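Local coordinates for PrgX (Enterococcus faecalis, PDB 2AWI), which serves as the receptor for the peptide sex pheromone cCF10 and probably binds DNA as a repressor in the control of conjugation, at residues I236-Q241 / R274-E279; D252-A257 / T290-V295. The protein carries 1 engineered substitution. One frame throughout, in Å; residues are numbered along the deposited sequence.

Contact 1. Residues I236-Q241 / R274-E279; sequences INYLKQ and RSLVEE
The aromatic ring of Tyr238 reaches across to Leu276, whose CG sits over one face as a CH-pi contact, 4.2 Å from the ring centroid. The offset is toward the rim, and the shortest carbon pair there is Tyr238 CE1 to Leu276 CG at 3.9 Å. The two side chains run past one another in opposite directions, which takes the phenol oxygen on to the backbone of the facing helix: Tyr238 OH lies 3.5 Å from Leu276 O, a close approach that does not count as a hydrogen bond. Glu279 approaches the same ring differently. Its OE1 stands at the edge, near the ring plane, 3.8 Å from Tyr238 CE1, with ring and carboxylate planes 44° apart. That oxygen also meets Leu239 CD2 at 4.0 Å; Leu239 holds CG anti to its carbonyl carbon (chi1 -72°), which brings the end of the side chain nearer to the facing segment.

The short helical segments are nearly parallel, 11° between directions, but their axes stay 12.4 Å apart, and the Tyr238 ring, with Leu276 and Glu279, bridges that separation. Such spacing fits the alpha-alpha repeat architecture of a TPR-like region, in which alternate helices run alike and the intervening one packs against both. Here helix 251-266 is that intermediary: Ala257, Ile260 and Ile261 touch Tyr238, and Phe264 touches Leu276. Helix 184-203 also brings Thr199 against Leu239 and Glu279.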
ATOM      1  N   ILE A 236       9.327   8.401  18.009  1.00 42.89           N
ATOM      2  CA  ILE A 236       8.597   8.141  19.241  1.00 43.03           C
ATOM      3  C   ILE A 236       7.178   7.673  18.929  1.00 44.84           C
ATOM      4  O   ILE A 236       6.634   6.816  19.627  1.00 45.65           O
ATOM      5  CB  ILE A 236       8.551   9.405  20.129  1.00 24.13           C
ATOM      6  CG1 ILE A 236       9.904   9.582  20.822  1.00 21.70           C
ATOM      7  CG2 ILE A 236       7.414   9.314  21.143  1.00 24.32           C
ATOM      8  CD1 ILE A 236       9.977  10.790  21.729  1.00 20.33           C
ATOM      9  N   ASN A 237       6.587   8.231  17.873  1.00 30.58           N
ATOM     10  CA  ASN A 237       5.234   7.856  17.467  1.00 32.43           C
ATOM     11  C   ASN A 237       5.247   6.434  16.908  1.00 33.69           C
ATOM     12  O   ASN A 237       4.232   5.738  16.922  1.00 32.86           O
ATOM     13  CB  ASN A 237       4.704   8.834  16.415  1.00 42.00           C
ATOM     14  CG  ASN A 237       3.187   8.844  16.338  1.00 48.84           C
ATOM     15  OD1 ASN A 237       2.571   7.941  15.764  1.00 57.26           O
ATOM     16  ND2 ASN A 237       2.573   9.868  16.930  1.00 40.42           N
ATOM     17  N   TYR A 238       6.403   6.011  16.406  1.00 30.92           N
ATOM     18  CA  TYR A 238       6.552   4.663  15.879  1.00 30.93           C
ATOM     19  C   TYR A 238       6.649   3.702  17.068  1.00 31.19           C
ATOM     20  O   TYR A 238       6.153   2.579  17.012  1.00 31.33           O
ATOM     21  CB  TYR A 238       7.812   4.562  15.007  1.00 35.91           C
ATOM     22  CG  TYR A 238       8.501   3.213  15.057  1.00 36.51           C
ATOM     23  CD1 TYR A 238       9.518   2.962  15.974  1.00 40.29           C
ATOM     24  CD2 TYR A 238       8.115   2.179  14.209  1.00 39.43           C
ATOM     25  CE1 TYR A 238      10.135   1.714  16.046  1.00 40.82           C
ATOM     26  CE2 TYR A 238       8.723   0.926  14.273  1.00 40.22           C
ATOM     27  CZ  TYR A 238       9.730   0.702  15.194  1.00 44.14           C
ATOM     28  OH  TYR A 238      10.331  -0.536  15.264  1.00 44.85           O
ATOM     29  N   LEU A 239       7.293   4.154  18.140  1.00 31.63           N
ATOM     30  CA  LEU A 239       7.443   3.341  19.334  1.00 30.91           C
ATOM     31  C   LEU A 239       6.081   3.229  20.010  1.00 31.73           C
ATOM     32  O   LEU A 239       5.776   2.232  20.657  1.00 34.30           O
ATOM     33  CB  LEU A 239       8.476   3.973  20.274  1.00 23.47           C
ATOM     34  CG  LEU A 239       9.916   3.847  19.760  1.00 25.83           C
ATOM     35  CD1 LEU A 239      10.848   4.810  20.501  1.00 25.93           C
ATOM     36  CD2 LEU A 239      10.376   2.405  19.927  1.00 25.80           C
ATOM     37  N   LYS A 240       5.264   4.258  19.834  1.00 31.94           N
ATOM     38  CA  LYS A 240       3.922   4.283  20.392  1.00 35.34           C
ATOM     39  C   LYS A 240       3.080   3.256  19.638  1.00 34.28           C
ATOM     40  O   LYS A 240       2.290   2.527  20.237  1.00 35.02           O
ATOM     41  CB  LYS A 240       3.318   5.680  20.238  1.00 49.14           C
ATOM     42  CG  LYS A 240       1.897   5.825  20.752  1.00 56.46           C
ATOM     43  CD  LYS A 240       1.363   7.219  20.448  1.00 55.62           C
ATOM     44  CE  LYS A 240      -0.111   7.350  20.784  1.00 63.86           C
ATOM     45  NZ  LYS A 240      -0.638   8.699  20.415  1.00 64.05           N
ATOM     46  N   GLN A 241       3.253   3.198  18.320  1.00 39.29           N
ATOM     47  CA  GLN A 241       2.514   2.243  17.504  1.00 38.26           C
ATOM     48  C   GLN A 241       2.902   0.829  17.939  1.00 38.09           C
ATOM     49  O   GLN A 241       2.067  -0.071  17.973  1.00 38.41           O
ATOM     50  CB  GLN A 241       2.831   2.439  16.016  1.00 32.36           C
ATOM     51  CG  GLN A 241       2.357   3.767  15.427  1.00 30.70           C
ATOM     52  CD  GLN A 241       0.866   3.992  15.599  1.00 35.13           C
ATOM     53  OE1 GLN A 241       0.051   3.146  15.238  1.00 38.75           O
ATOM     54  NE2 GLN A 241       0.503   5.144  16.151  1.00 36.65           N
ATOM     55  N   ARG A 274      17.655   2.147   9.272  1.00 38.71           N
ATOM     56  CA  ARG A 274      18.417   0.946   9.558  1.00 40.49           C
ATOM     57  C   ARG A 274      18.097   0.442  10.968  1.00 40.77           C
ATOM     58  O   ARG A 274      17.691  -0.703  11.148  1.00 42.16           O
ATOM     59  CB  ARG A 274      19.906   1.274   9.439  1.00 67.46           C
ATOM     60  CG  ARG A 274      20.864   0.095   9.473  1.00 77.96           C
ATOM     61  CD  ARG A 274      22.294   0.618   9.601  1.00 90.99           C
ATOM     62  NE  ARG A 274      23.316  -0.375   9.274  1.00 95.83           N
ATOM     63  CZ  ARG A 274      23.469  -1.542   9.896  1.00 95.83           C
ATOM     64  NH1 ARG A 274      22.660  -1.884  10.890  1.00 95.83           N
ATOM     65  NH2 ARG A 274      24.444  -2.363   9.526  1.00 95.83           N
ATOM     66  N   SER A 275      18.263   1.310  11.962  1.00 38.98           N
ATOM     67  CA  SER A 275      18.015   0.933  13.351  1.00 38.62           C
ATOM     68  C   SER A 275      16.569   0.522  13.635  1.00 37.59           C
ATOM     69  O   SER A 275      16.323  -0.382  14.430  1.00 37.66           O
ATOM     70  CB  SER A 275      18.413   2.072  14.291  1.00 46.72           C
ATOM     71  OG  SER A 275      17.291   2.857  14.640  1.00 49.44           O
ATOM     72  N   LEU A 276      15.610   1.179  12.994  1.00 38.96           N
ATOM     73  CA  LEU A 276      14.213   0.834  13.210  1.00 39.10           C
ATOM     74  C   LEU A 276      13.864  -0.522  12.601  1.00 40.45           C
ATOM     75  O   LEU A 276      13.041  -1.259  13.145  1.00 41.86           O
ATOM     76  CB  LEU A 276      13.305   1.926  12.647  1.00 28.58           C
ATOM     77  CG  LEU A 276      12.877   3.004  13.651  1.00 29.69           C
ATOM     78  CD1 LEU A 276      14.016   3.354  14.595  1.00 22.98           C
ATOM     79  CD2 LEU A 276      12.400   4.235  12.888  1.00 25.29           C
ATOM     80  N   VAL A 277      14.490  -0.853  11.476  1.00 37.18           N
ATOM     81  CA  VAL A 277      14.244  -2.141  10.838  1.00 37.50           C
ATOM     82  C   VAL A 277      14.752  -3.248  11.766  1.00 38.26           C
ATOM     83  O   VAL A 277      14.064  -4.250  11.991  1.00 38.36           O
ATOM     84  CB  VAL A 277      14.966  -2.253   9.468  1.00 41.09           C
ATOM     85  CG1 VAL A 277      14.924  -3.689   8.968  1.00 40.21           C
ATOM     86  CG2 VAL A 277      14.292  -1.345   8.455  1.00 39.70           C
ATOM     87  N   GLU A 278      15.954  -3.059  12.304  1.00 31.84           N
ATOM     88  CA  GLU A 278      16.541  -4.035  13.211  1.00 34.33           C
ATOM     89  C   GLU A 278      15.644  -4.158  14.436  1.00 34.27           C
ATOM     90  O   GLU A 278      15.338  -5.265  14.888  1.00 32.74           O
ATOM     91  CB  GLU A 278      17.945  -3.593  13.628  1.00 47.71           C
ATOM     92  CG  GLU A 278      18.879  -3.359  12.448  1.00 58.98           C
ATOM     93  CD  GLU A 278      20.254  -2.874  12.864  1.00 69.01           C
ATOM     94  OE1 GLU A 278      20.334  -1.887  13.627  1.00 68.80           O
ATOM     95  OE2 GLU A 278      21.254  -3.475  12.418  1.00 74.29           O
ATOM     96  N   GLU A 279      15.212  -3.011  14.955  1.00 43.00           N
ATOM     97  CA  GLU A 279      14.345  -2.978  16.127  1.00 44.71           C
ATOM     98  C   GLU A 279      13.088  -3.800  15.903  1.00 44.34           C
ATOM     99  O   GLU A 279      12.810  -4.733  16.648  1.00 44.10           O
ATOM    100  CB  GLU A 279      13.958  -1.530  16.477  1.00 47.24           C
ATOM    101  CG  GLU A 279      14.714  -0.955  17.673  1.00 46.68           C
ATOM    102  CD  GLU A 279      14.588   0.561  17.808  1.00 56.52           C
ATOM    103  OE1 GLU A 279      13.453   1.078  17.815  1.00 56.77           O
ATOM    104  OE2 GLU A 279      15.635   1.234  17.919  1.00 53.31           O
TER

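Contact 2. Residues D252-A257 / T290-V295; sequences DSYLNA and TPPKEV
Tyr254 meets Pro291 and Pro292 because its chi1 of -168° swings CG opposite the backbone N, so that the side chain leaves helix 251-266 toward the two prolines, and chi2 of -79° turns the ring so that its edge is presented to Pro292. Pro292 CD lies in the ring plane, 3.5 Å from Tyr254 CE1, and the neighbouring Pro292 CG is 4.0 Å from the same carbon. Beyond the ring, the phenol oxygen meets the preceding proline: Tyr254 OH is 3.3 Å from Pro291 CA, and Pro291 CB is equally near. These are packing contacts; the polar partner of the hydroxyl is Ser284 of helix 270-286, a hydrogen bond that anchors the far end of the ring. Phe245 of helix 230-248 adds an edge-to-face ring contact, and Leu280 also packs on the tyrosine.

Both prolines are extended in backbone, and Pro292 is the N-cap residue of helix 293-300, which starts at Lys293. A third subunit also comes in here, its Asp252 OD2 accepting a hydrogen bond from Lys293 N. The tyrosine thus joins helix 251-266 to the Pro291-Pro292 lead-in to the last helix, near the C-terminal end of the chain, consistent with the stacked helical array of a TPR-like fold.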
ATOM      1  N   ASP A 252      -3.418  -2.595  12.610  1.00 39.29           N
ATOM      2  CA  ASP A 252      -3.273  -1.228  12.110  1.00 38.81           C
ATOM      3  C   ASP A 252      -2.076  -0.548  12.763  1.00 37.87           C
ATOM      4  O   ASP A 252      -1.380   0.247  12.125  1.00 36.07           O
ATOM      5  CB  ASP A 252      -4.528  -0.390  12.373  1.00 31.17           C
ATOM      6  CG  ASP A 252      -5.642  -0.686  11.388  1.00 38.45           C
ATOM      7  OD1 ASP A 252      -5.337  -1.131  10.260  1.00 37.00           O
ATOM      8  OD2 ASP A 252      -6.818  -0.461  11.735  1.00 48.49           O
ATOM      9  N   SER A 253      -1.838  -0.859  14.034  1.00 38.97           N
ATOM     10  CA  SER A 253      -0.709  -0.273  14.743  1.00 40.10           C
ATOM     11  C   SER A 253       0.584  -0.830  14.181  1.00 40.83           C
ATOM     12  O   SER A 253       1.606  -0.140  14.144  1.00 41.30           O
ATOM     13  CB  SER A 253      -0.785  -0.582  16.238  1.00 38.20           C
ATOM     14  OG  SER A 253      -1.849   0.124  16.847  1.00 42.46           O
ATOM     15  N   TYR A 254       0.541  -2.083  13.743  1.00 33.72           N
ATOM     16  CA  TYR A 254       1.728  -2.709  13.190  1.00 34.44           C
ATOM     17  C   TYR A 254       2.033  -2.093  11.836  1.00 34.21           C
ATOM     18  O   TYR A 254       3.190  -1.867  11.495  1.00 35.70           O
ATOM     19  CB  TYR A 254       1.527  -4.216  13.043  1.00 35.85           C
ATOM     20  CG  TYR A 254       2.806  -4.963  12.741  1.00 34.60           C
ATOM     21  CD1 TYR A 254       3.340  -4.986  11.451  1.00 32.71           C
ATOM     22  CD2 TYR A 254       3.506  -5.609  13.760  1.00 37.06           C
ATOM     23  CE1 TYR A 254       4.547  -5.635  11.187  1.00 32.64           C
ATOM     24  CE2 TYR A 254       4.710  -6.258  13.510  1.00 30.71           C
ATOM     25  CZ  TYR A 254       5.225  -6.265  12.225  1.00 34.82           C
ATOM     26  OH  TYR A 254       6.423  -6.886  11.995  1.00 34.10           O
ATOM     27  N   LEU A 255       0.983  -1.825  11.071  1.00 37.40           N
ATOM     28  CA  LEU A 255       1.128  -1.217   9.760  1.00 35.30           C
ATOM     29  C   LEU A 255       1.629   0.222   9.904  1.00 33.60           C
ATOM     30  O   LEU A 255       2.527   0.642   9.174  1.00 32.66           O
ATOM     31  CB  LEU A 255      -0.211  -1.235   9.022  1.00 42.34           C
ATOM     32  CG  LEU A 255      -0.827  -2.627   8.848  1.00 47.28           C
ATOM     33  CD1 LEU A 255      -2.120  -2.516   8.045  1.00 43.10           C
ATOM     34  CD2 LEU A 255       0.168  -3.549   8.143  1.00 40.97           C
ATOM     35  N   ASN A 256       1.054   0.973  10.844  1.00 35.99           N
ATOM     36  CA  ASN A 256       1.476   2.351  11.067  1.00 34.34           C
ATOM     37  C   ASN A 256       2.982   2.384  11.332  1.00 36.22           C
ATOM     38  O   ASN A 256       3.709   3.192  10.752  1.00 34.63           O
ATOM     39  CB  ASN A 256       0.733   2.971  12.259  1.00 29.25           C
ATOM     40  CG  ASN A 256      -0.743   3.239  11.971  1.00 28.67           C
ATOM     41  OD1 ASN A 256      -1.144   3.422  10.824  1.00 26.37           O
ATOM     42  ND2 ASN A 256      -1.551   3.288  13.023  1.00 35.54           N
ATOM     43  N   ALA A 257       3.444   1.491  12.203  1.00 31.55           N
ATOM     44  CA  ALA A 257       4.859   1.416  12.541  1.00 30.85           C
ATOM     45  C   ALA A 257       5.693   1.127  11.303  1.00 33.15           C
ATOM     46  O   ALA A 257       6.706   1.786  11.073  1.00 35.47           O
ATOM     47  CB  ALA A 257       5.097   0.341  13.596  1.00 34.87           C
ATOM     48  N   THR A 290       6.158 -12.747  11.924  1.00 33.34           N
ATOM     49  CA  THR A 290       7.134 -12.581  10.852  1.00 32.69           C
ATOM     50  C   THR A 290       6.873 -11.198  10.249  1.00 33.33           C
ATOM     51  O   THR A 290       5.800 -10.943   9.699  1.00 33.56           O
ATOM     52  CB  THR A 290       6.956 -13.646   9.753  1.00 52.26           C
ATOM     53  OG1 THR A 290       6.910 -14.949  10.350  1.00 52.56           O
ATOM     54  CG2 THR A 290       8.115 -13.592   8.771  1.00 53.31           C
ATOM     55  N   PRO A 291       7.852 -10.284  10.348  1.00 46.81           N
ATOM     56  CA  PRO A 291       7.674  -8.936   9.800  1.00 48.20           C
ATOM     57  C   PRO A 291       7.523  -8.959   8.283  1.00 49.90           C
ATOM     58  O   PRO A 291       7.915  -9.926   7.631  1.00 50.49           O
ATOM     59  CB  PRO A 291       8.935  -8.214  10.261  1.00 44.38           C
ATOM     60  CG  PRO A 291       9.963  -9.300  10.204  1.00 44.01           C
ATOM     61  CD  PRO A 291       9.237 -10.486  10.810  1.00 44.02           C
ATOM     62  N   PRO A 292       6.939  -7.898   7.705  1.00 46.27           N
ATOM     63  CA  PRO A 292       6.718  -7.766   6.260  1.00 48.80           C
ATOM     64  C   PRO A 292       7.949  -8.027   5.392  1.00 51.40           C
ATOM     65  O   PRO A 292       9.085  -7.861   5.832  1.00 51.10           O
ATOM     66  CB  PRO A 292       6.209  -6.336   6.127  1.00 63.36           C
ATOM     67  CG  PRO A 292       5.405  -6.175   7.369  1.00 61.10           C
ATOM     68  CD  PRO A 292       6.320  -6.768   8.423  1.00 60.43           C
ATOM     69  N   LYS A 293       7.698  -8.438   4.154  1.00 86.47           N
ATOM     70  CA  LYS A 293       8.749  -8.730   3.185  1.00 86.47           C
ATOM     71  C   LYS A 293       9.770  -7.603   3.180  1.00 86.47           C
ATOM     72  O   LYS A 293      10.979  -7.831   3.255  1.00 86.47           O
ATOM     73  CB  LYS A 293       8.140  -8.872   1.781  1.00 95.25           C
ATOM     74  CG  LYS A 293       7.534  -7.579   1.199  1.00 95.25           C
ATOM     75  CD  LYS A 293       6.416  -7.006   2.074  1.00 95.25           C
ATOM     76  CE  LYS A 293       5.860  -5.697   1.517  1.00 95.25           C
ATOM     77  NZ  LYS A 293       4.750  -5.154   2.355  1.00 95.25           N
ATOM     78  N   GLU A 294       9.247  -6.387   3.085  1.00 96.42           N
ATOM     79  CA  GLU A 294      10.030  -5.164   3.062  1.00 96.42           C
ATOM     80  C   GLU A 294      11.147  -5.173   4.100  1.00 96.42           C
ATOM     81  O   GLU A 294      12.322  -5.326   3.761  1.00 96.42           O
ATOM     82  CB  GLU A 294       9.092  -3.983   3.312  1.00113.21           C
ATOM     83  CG  GLU A 294       9.764  -2.647   3.519  1.00113.21           C
ATOM     84  CD  GLU A 294       8.769  -1.578   3.922  1.00113.21           C
ATOM     85  OE1 GLU A 294       7.812  -1.343   3.151  1.00113.21           O
ATOM     86  OE2 GLU A 294       8.940  -0.977   5.007  1.00113.21           O
ATOM     87  N   VAL A 295      10.762  -5.015   5.364  1.00 82.25           N
ATOM     88  CA  VAL A 295      11.701  -4.976   6.481  1.00 79.75           C
ATOM     89  C   VAL A 295      12.772  -6.073   6.484  1.00 79.54           C
ATOM     90  O   VAL A 295      13.951  -5.790   6.705  1.00 78.79           O
ATOM     91  CB  VAL A 295      10.948  -5.020   7.830  1.00 77.86           C
ATOM     92  CG1 VAL A 295       9.961  -3.871   7.912  1.00 77.86           C
ATOM     93  CG2 VAL A 295      10.226  -6.342   7.980  1.00 77.86           C
TER

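Overall arrangement
From the N terminus, helix 230-248 supplies the first half of contact 1, and helix 251-266 the first half of contact 2. The chain then returns through helix 270-286 to close contact 1, and the turn leading into helix 293-300 closes contact 2. Each closure spans 32 intervening, mainly helical residues; because the segments alternate, the loops cross rather than nest. The centres of the two contacts lie about 11 Å apart, and the contacts touch directly: Gln241 OE1 and Asn256 ND2, at 2.7 Å, probably share a hydrogen bond between their first halves, while Val277 CG1 packs on Val295 O between their second halves. Together they join four successive C-terminal helices, each contact skipping one.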